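Local coordinates for protein EDTA monooxygenase (EDTA-degrading bacterium BNC1, PDB 5DQP) that probably oxidises EDTA as an FMN-dependent monooxygenase of the bacterial luciferase-like family, using molecular oxygen, at residues P130-A133 / A134-A138; A366-L369 / I370-Q374; I402-R406 / G407-R411. All coordinates share one frame; numbering follows the deposited sequence.

How the contacts relate
From the N terminus, contact 1 comes first, at the end of the short helix 130-135 that follows strand 120-125 of the barrel. Contact 2 lies within helix 362-374, and contact 3 ends helix 390-405. Each closes no more than a local turn, and the three run in series without nesting or crossing. Contact 1 stands alone: its centre is 41 Å from that of contact 2, on the opposite side of the chain's centre. Contacts 2 and 3 touch, with centres 12 Å apart. There D367 and R406 form a long, weak ion pair, while I370 packs on R406, W373 on V408 and A366 on I402, joining helix 362-374 to helix 390-405 and the turn after it.

Contact 1: residues P130-A133 / A134-A138; sequences PAVA and ANYGA
The Y136 ring presents an edge to V132: Y136 CD2 lies 3.4 Å from V132 O, which sits near the ring plane, and V132 CG1 approaches the same edge from the plane's other side, 4.3 Å from Y136 CE2. The ring also meets that of F99, with planes about 15° apart, and its OH is hydrogen-bonded to T104 of the second subunit. With CG anti to the carbonyl carbon (chi1 -63°), the ring is carried back beside the last helical turn. The other flat group, the N135 amide, lies next to A131 O without a direct bond to it; a water stands 2.6 Å from A131 O and 2.9 Å from N135 OD1. N135 ND2 donates to P59 O, and OD1 also receives a weak bond from G196 N of the second subunit. A leucine in place of N135 would probably leave P59 O without this donor and the water without its side-chain acceptor. In the backbone, A134 N bonds to P130 O, and N135 N reaches V132 O at 2.9 Å, a tightening turn. A133 O is gripped twice, by Y136 N at 3.1 Å and A138 N at 2.9 Å, which arrive from opposite faces of its carbonyl plane. A second water bridges P130 O and A138 O. G137 has a positive phi of 68° and its N makes a weak 3.4 Å bond to A134 O; together with the A138 N to A133 O bond, this is the pattern of a Schellman motif closing helix 130-135, at a subunit interface near the predicted FMN site.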
loop_
_atom_site.group_PDB
_atom_site.type_symbol
_atom_site.label_atom_id
_atom_site.label_comp_id
_atom_site.label_asym_id
_atom_site.label_seq_id
_atom_site.Cartn_x
_atom_site.Cartn_y
_atom_site.Cartn_z
ATOM N N PRO A 130 0.368 22.968 1.700
ATOM C CA PRO A 130 -0.945 23.172 2.349
ATOM C C PRO A 130 -2.111 22.483 1.649
ATOM O O PRO A 130 -3.149 22.280 2.291
ATOM C CB PRO A 130 -1.115 24.700 2.340
ATOM C CG PRO A 130 -0.191 25.171 1.235
ATOM C CD PRO A 130 0.957 24.233 1.212
ATOM N N ALA A 131 -1.990 22.157 0.356
ATOM C CA ALA A 131 -2.998 21.333 -0.311
ATOM C C ALA A 131 -3.092 19.944 0.324
ATOM O O ALA A 131 -4.191 19.398 0.506
ATOM C CB ALA A 131 -2.671 21.221 -1.804
ATOM N N VAL A 132 -1.946 19.363 0.680
ATOM C CA VAL A 132 -1.948 18.093 1.393
ATOM C C VAL A 132 -2.636 18.247 2.742
ATOM O O VAL A 132 -3.536 17.473 3.091
ATOM C CB VAL A 132 -0.514 17.569 1.551
ATOM C CG1 VAL A 132 -0.492 16.335 2.518
ATOM C CG2 VAL A 132 0.068 17.247 0.200
ATOM N N ALA A 133 -2.222 19.251 3.525
ATOM C CA ALA A 133 -2.779 19.412 4.870
ATOM C C ALA A 133 -4.295 19.591 4.839
ATOM O O ALA A 133 -4.986 19.127 5.753
ATOM C CB ALA A 133 -2.103 20.586 5.581
ATOM N N ALA A 134 -4.841 20.191 3.769
ATOM C CA ALA A 134 -6.289 20.392 3.669
ATOM C C ALA A 134 -7.052 19.098 3.399
ATOM O O ALA A 134 -8.260 19.023 3.674
ATOM C CB ALA A 134 -6.606 21.406 2.568
ATOM N N ASN A 135 -6.390 18.092 2.840
ATOM C CA ASN A 135 -7.006 16.780 2.657
ATOM C C ASN A 135 -7.100 16.011 3.961
ATOM O O ASN A 135 -7.817 15.009 4.022
ATOM C CB ASN A 135 -6.223 15.986 1.600
ATOM C CG ASN A 135 -6.381 16.584 0.231
ATOM O OD1 ASN A 135 -7.401 17.210 -0.033
ATOM N ND2 ASN A 135 -5.403 16.392 -0.655
ATOM N N TYR A 136 -6.428 16.488 5.014
ATOM C CA TYR A 136 -6.516 15.919 6.353
ATOM C C TYR A 136 -7.097 16.895 7.357
ATOM O O TYR A 136 -6.917 16.710 8.561
ATOM C CB TYR A 136 -5.140 15.429 6.810
ATOM C CG TYR A 136 -4.670 14.316 5.902
ATOM C CD1 TYR A 136 -5.029 13.013 6.159
ATOM C CD2 TYR A 136 -3.933 14.588 4.754
ATOM C CE1 TYR A 136 -4.647 11.994 5.331
ATOM C CE2 TYR A 136 -3.548 13.564 3.890
ATOM C CZ TYR A 136 -3.903 12.266 4.197
ATOM O OH TYR A 136 -3.541 11.217 3.397
ATOM N N GLY A 137 -7.772 17.940 6.888
ATOM C CA GLY A 137 -8.437 18.848 7.797
ATOM C C GLY A 137 -7.513 19.670 8.656
ATOM O O GLY A 137 -7.897 20.050 9.766
ATOM N N ALA A 138 -6.305 19.981 8.173
ATOM C CA ALA A 138 -5.334 20.681 9.006
ATOM C C ALA A 138 -4.643 21.785 8.215
ATOM O O ALA A 138 -4.871 21.989 7.017
ATOM C CB ALA A 138 -4.302 19.708 9.590
HETATM O O HOH W 1 -4.045 23.744 4.425
HETATM O O HOH W 2 -6.315 19.765 -0.877
#

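Contact 2: residues A366-L369 / I370-Q374; sequences ADRL and IDWWQ
I370 reaches back one turn to A366: its N bonds to A366 O at 2.8 Å with an N-H...O angle of 168°, and its CG1 comes within 3.2 Å of the same oxygen. The torsion that sets CG1 anti to the carbonyl carbon, beside the backbone N (chi1 -65°), explains this shared approach. Beyond the turn, I370 and A366 both touch L403 of helix 390-405. D371 follows, its N bonded to D367 O at 2.9 Å and its CB lying close to that carbonyl, while its carboxylate leads away toward K237, a long and weak ion pair. W372 N meets R368 O at 3.0 Å, nearly straight. The two side chains run alongside each other in the same direction: R368 CG stands 4.2 Å from W372 CD1, and the guanidinium and indole planes are 54° apart. A water in the plane of the indole accepts from W372 NE1 at 3.0 Å and more weakly from R368 NH2, whose salt bridge is to E344. W373 N bonds to L369 O at 2.9 Å, and its indole forms a cation-pi contact with R4. L369 and W372 meanwhile pack on strand 262-271. Regular i to i+4 bonding, with one flank on a strand and another on a neighbouring helix, is the arrangement of an outer helix in a TIM-barrel fold.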
loop_
_atom_site.group_PDB
_atom_site.type_symbol
_atom_site.label_atom_id
_atom_site.label_comp_id
_atom_site.label_asym_id
_atom_site.label_seq_id
_atom_site.Cartn_x
_atom_site.Cartn_y
_atom_site.Cartn_z
ATOM N N ALA A 366 28.641 8.199 -17.513
ATOM C CA ALA A 366 29.369 7.247 -16.680
ATOM C C ALA A 366 30.619 7.883 -16.104
ATOM O O ALA A 366 30.929 7.697 -14.922
ATOM C CB ALA A 366 29.734 5.971 -17.472
ATOM N N ASP A 367 31.359 8.631 -16.936
ATOM C CA ASP A 367 32.549 9.333 -16.461
ATOM C C ASP A 367 32.210 10.306 -15.348
ATOM O O ASP A 367 32.939 10.390 -14.360
ATOM C CB ASP A 367 33.244 10.082 -17.612
ATOM C CG ASP A 367 33.779 9.138 -18.680
ATOM O OD1 ASP A 367 33.652 7.901 -18.483
ATOM O OD2 ASP A 367 34.310 9.634 -19.707
ATOM N N ARG A 368 31.115 11.055 -15.487
ATOM C CA ARG A 368 30.722 11.954 -14.402
ATOM C C ARG A 368 30.313 11.177 -13.148
ATOM O O ARG A 368 30.728 11.518 -12.034
ATOM C CB ARG A 368 29.595 12.881 -14.860
ATOM C CG ARG A 368 29.320 13.989 -13.835
ATOM C CD ARG A 368 28.092 14.797 -14.157
ATOM N NE ARG A 368 28.157 15.475 -15.450
ATOM C CZ ARG A 368 28.532 16.744 -15.608
ATOM N NH1 ARG A 368 28.543 17.294 -16.824
ATOM N NH2 ARG A 368 28.913 17.459 -14.553
ATOM N N LEU A 369 29.519 10.114 -13.300
ATOM C CA LEU A 369 29.150 9.325 -12.123
ATOM C C LEU A 369 30.385 8.794 -11.406
ATOM O O LEU A 369 30.493 8.897 -10.182
ATOM C CB LEU A 369 28.231 8.169 -12.510
ATOM C CG LEU A 369 26.911 8.651 -13.141
ATOM C CD1 LEU A 369 25.913 7.500 -13.336
ATOM C CD2 LEU A 369 26.272 9.756 -12.340
ATOM N N ILE A 370 31.313 8.193 -12.155
ATOM C CA ILE A 370 32.499 7.598 -11.548
ATOM C C ILE A 370 33.359 8.679 -10.922
ATOM O O ILE A 370 33.992 8.468 -9.879
ATOM C CB ILE A 370 33.305 6.805 -12.589
ATOM C CG1 ILE A 370 32.515 5.593 -13.104
ATOM C CG2 ILE A 370 34.671 6.398 -12.005
ATOM C CD1 ILE A 370 33.250 4.781 -14.211
ATOM N N ASP A 371 33.408 9.851 -11.554
ATOM C CA ASP A 371 34.184 10.948 -11.000
ATOM C C ASP A 371 33.667 11.336 -9.622
ATOM O O ASP A 371 34.438 11.443 -8.659
ATOM C CB ASP A 371 34.147 12.156 -11.943
ATOM C CG ASP A 371 35.091 13.272 -11.473
ATOM O OD1 ASP A 371 36.214 12.934 -11.038
ATOM O OD2 ASP A 371 34.717 14.465 -11.495
ATOM N N TRP A 372 32.350 11.533 -9.501
ATOM C CA TRP A 372 31.785 11.883 -8.199
ATOM C C TRP A 372 31.983 10.759 -7.199
ATOM O O TRP A 372 32.404 10.989 -6.055
ATOM C CB TRP A 372 30.299 12.201 -8.321
ATOM C CG TRP A 372 30.004 13.624 -8.710
ATOM C CD1 TRP A 372 30.436 14.273 -9.827
ATOM C CD2 TRP A 372 29.165 14.547 -8.005
ATOM N NE1 TRP A 372 29.917 15.548 -9.867
ATOM C CE2 TRP A 372 29.138 15.743 -8.757
ATOM C CE3 TRP A 372 28.446 14.484 -6.811
ATOM C CZ2 TRP A 372 28.410 16.862 -8.356
ATOM C CZ3 TRP A 372 27.723 15.593 -6.406
ATOM C CH2 TRP A 372 27.709 16.772 -7.180
ATOM N N TRP A 373 31.667 9.528 -7.621
ATOM C CA TRP A 373 31.634 8.397 -6.700
ATOM C C TRP A 373 32.997 8.143 -6.074
ATOM O O TRP A 373 33.100 7.925 -4.858
ATOM C CB TRP A 373 31.135 7.141 -7.424
ATOM C CG TRP A 373 31.370 5.866 -6.636
ATOM C CD1 TRP A 373 30.637 5.397 -5.579
ATOM C CD2 TRP A 373 32.394 4.903 -6.865
ATOM N NE1 TRP A 373 31.152 4.209 -5.130
ATOM C CE2 TRP A 373 32.232 3.882 -5.906
ATOM C CE3 TRP A 373 33.443 4.805 -7.793
ATOM C CZ2 TRP A 373 33.083 2.789 -5.834
ATOM C CZ3 TRP A 373 34.283 3.724 -7.719
ATOM C CH2 TRP A 373 34.087 2.716 -6.764
ATOM N N GLN A 374 34.059 8.182 -6.888
ATOM C CA GLN A 374 35.389 7.849 -6.391
ATOM C C GLN A 374 35.987 8.955 -5.532
ATOM O O GLN A 374 36.776 8.678 -4.625
ATOM C CB GLN A 374 36.329 7.548 -7.557
ATOM C CG GLN A 374 37.457 6.635 -7.164
ATOM C CD GLN A 374 38.230 6.197 -8.361
ATOM O OE1 GLN A 374 38.831 7.021 -9.047
ATOM N NE2 GLN A 374 38.216 4.897 -8.642
HETATM O O HOH W 3 30.690 17.361 -12.161
#

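Contact 3: residues I402-R406 / G407-R411; sequences ILQSR and GVFPR
L403 and Q404 receive the two bonds of a Schellman motif that ends helix 390-405: V408 N to L403 O at 3.2 Å, and G407 N to Q404 O at 3.0 Å. G407 has a positive phi of 83°, and a CB there would clash with R406 O, which by itself calls for glycine. Past the glycine the chain folds back against the last turn. L403 CB meets F409 CB at 3.8 Å and lies 4.0 Å from V408 CG2. V408 holds CG1 anti to its carbonyl carbon, which turns CG2 into the position between backbone N and carbonyl carbon, facing L403. L403 and F409 continue this apolar patch onto L8 of strand 7-11, so the turn is seated against the barrel sheet. F409 offers one ring face to P410 CD and an edge to Q404 CG. Q404 adds a side-chain hydrogen bond to the backbone ones. Its CG is anti to the carbonyl carbon (chi1 -74°) and the chain runs extended beyond it, carrying the amide out to the loop, where NE2 donates to P410 O at 2.9 Å. The acceptor lies a little out of the amide plane. This bond ties the helix end to the loop three residues beyond G407. Q404 O, already bonded to G407 N, also accepts from a water that donates to F409 O as well. R411 runs obliquely across Q404, their amide and guanidinium planes 34° apart; one face of the guanidinium, over its centre, rests on Q404 CB, 4.0 Å from R411 CZ.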
loop_
_atom_site.group_PDB
_atom_site.type_symbol
_atom_site.label_atom_id
_atom_site.label_comp_id
_atom_site.label_asym_id
_atom_site.label_seq_id
_atom_site.Cartn_x
_atom_site.Cartn_y
_atom_site.Cartn_z
ATOM N N ILE A 402 28.666 0.208 -19.068
ATOM C CA ILE A 402 29.925 0.917 -18.892
ATOM C C ILE A 402 30.351 0.842 -17.438
ATOM O O ILE A 402 31.484 0.457 -17.124
ATOM C CB ILE A 402 29.803 2.376 -19.384
ATOM C CG1 ILE A 402 29.350 2.419 -20.856
ATOM C CG2 ILE A 402 31.130 3.111 -19.184
ATOM C CD1 ILE A 402 29.317 3.847 -21.482
ATOM N N LEU A 403 29.430 1.172 -16.524
ATOM C CA LEU A 403 29.752 1.122 -15.110
ATOM C C LEU A 403 30.166 -0.269 -14.696
ATOM O O LEU A 403 31.032 -0.424 -13.829
ATOM C CB LEU A 403 28.566 1.591 -14.257
ATOM C CG LEU A 403 28.093 3.051 -14.453
ATOM C CD1 LEU A 403 26.863 3.335 -13.615
ATOM C CD2 LEU A 403 29.207 4.071 -14.147
ATOM N N GLN A 404 29.532 -1.301 -15.268
ATOM C CA GLN A 404 29.921 -2.662 -14.908
ATOM C C GLN A 404 31.303 -3.010 -15.476
ATOM O O GLN A 404 32.127 -3.599 -14.773
ATOM C CB GLN A 404 28.860 -3.665 -15.369
ATOM C CG GLN A 404 27.586 -3.659 -14.521
ATOM C CD GLN A 404 26.387 -4.173 -15.292
ATOM O OE1 GLN A 404 26.437 -4.272 -16.518
ATOM N NE2 GLN A 404 25.283 -4.470 -14.586
ATOM N N SER A 405 31.591 -2.636 -16.724
ATOM C CA SER A 405 32.954 -2.844 -17.246
ATOM C C SER A 405 33.978 -2.121 -16.399
ATOM O O SER A 405 35.075 -2.635 -16.140
ATOM C CB SER A 405 33.079 -2.336 -18.683
ATOM O OG SER A 405 32.087 -2.909 -19.503
ATOM N N ARG A 406 33.654 -0.892 -16.004
ATOM C CA ARG A 406 34.561 -0.118 -15.183
ATOM C C ARG A 406 34.838 -0.771 -13.833
ATOM O O ARG A 406 35.759 -0.337 -13.139
ATOM C CB ARG A 406 33.982 1.284 -15.010
ATOM C CG ARG A 406 33.849 2.026 -16.345
ATOM C CD ARG A 406 35.157 2.666 -16.726
ATOM N NE ARG A 406 35.355 2.725 -18.164
ATOM C CZ ARG A 406 35.412 3.847 -18.862
ATOM N NH1 ARG A 406 35.292 5.030 -18.241
ATOM N NH2 ARG A 406 35.604 3.771 -20.179
ATOM N N GLY A 407 34.082 -1.796 -13.445
ATOM C CA GLY A 407 34.331 -2.436 -12.164
ATOM C C GLY A 407 33.704 -1.758 -10.962
ATOM O O GLY A 407 34.041 -2.104 -9.829
ATOM N N VAL A 408 32.782 -0.819 -11.165
ATOM C CA VAL A 408 32.229 -0.031 -10.068
ATOM C C VAL A 408 30.768 -0.350 -9.796
ATOM O O VAL A 408 30.179 0.259 -8.887
ATOM C CB VAL A 408 32.397 1.479 -10.321
ATOM C CG1 VAL A 408 33.830 1.772 -10.666
ATOM C CG2 VAL A 408 31.435 1.961 -11.431
ATOM N N PHE A 409 30.159 -1.268 -10.561
ATOM C CA PHE A 409 28.747 -1.608 -10.434
ATOM C C PHE A 409 28.506 -3.089 -10.704
ATOM O O PHE A 409 29.022 -3.624 -11.687
ATOM C CB PHE A 409 27.877 -0.774 -11.391
ATOM C CG PHE A 409 26.452 -0.792 -10.998
ATOM C CD1 PHE A 409 26.058 -0.139 -9.826
ATOM C CD2 PHE A 409 25.516 -1.543 -11.712
ATOM C CE1 PHE A 409 24.739 -0.194 -9.376
ATOM C CE2 PHE A 409 24.173 -1.603 -11.263
ATOM C CZ PHE A 409 23.798 -0.933 -10.103
ATOM N N PRO A 410 27.686 -3.762 -9.902
ATOM C CA PRO A 410 27.585 -5.224 -10.015
ATOM C C PRO A 410 26.831 -5.689 -11.254
ATOM O O PRO A 410 25.951 -5.000 -11.786
ATOM C CB PRO A 410 26.827 -5.627 -8.741
ATOM C CG PRO A 410 25.987 -4.429 -8.435
ATOM C CD PRO A 410 26.774 -3.219 -8.884
ATOM N N ARG A 411 27.161 -6.909 -11.681
ATOM C CA ARG A 411 26.420 -7.599 -12.732
ATOM C C ARG A 411 25.348 -8.537 -12.201
ATOM O O ARG A 411 24.553 -9.051 -12.998
ATOM C CB ARG A 411 27.365 -8.410 -13.620
ATOM C CG ARG A 411 28.369 -7.568 -14.374
ATOM C CD ARG A 411 29.308 -8.439 -15.208
ATOM N NE ARG A 411 30.353 -7.645 -15.851
ATOM C CZ ARG A 411 30.219 -7.024 -17.022
ATOM N NH1 ARG A 411 29.072 -7.093 -17.699
ATOM N NH2 ARG A 411 31.237 -6.324 -17.522
HETATM O O HOH W 4 31.314 -4.470 -11.996
#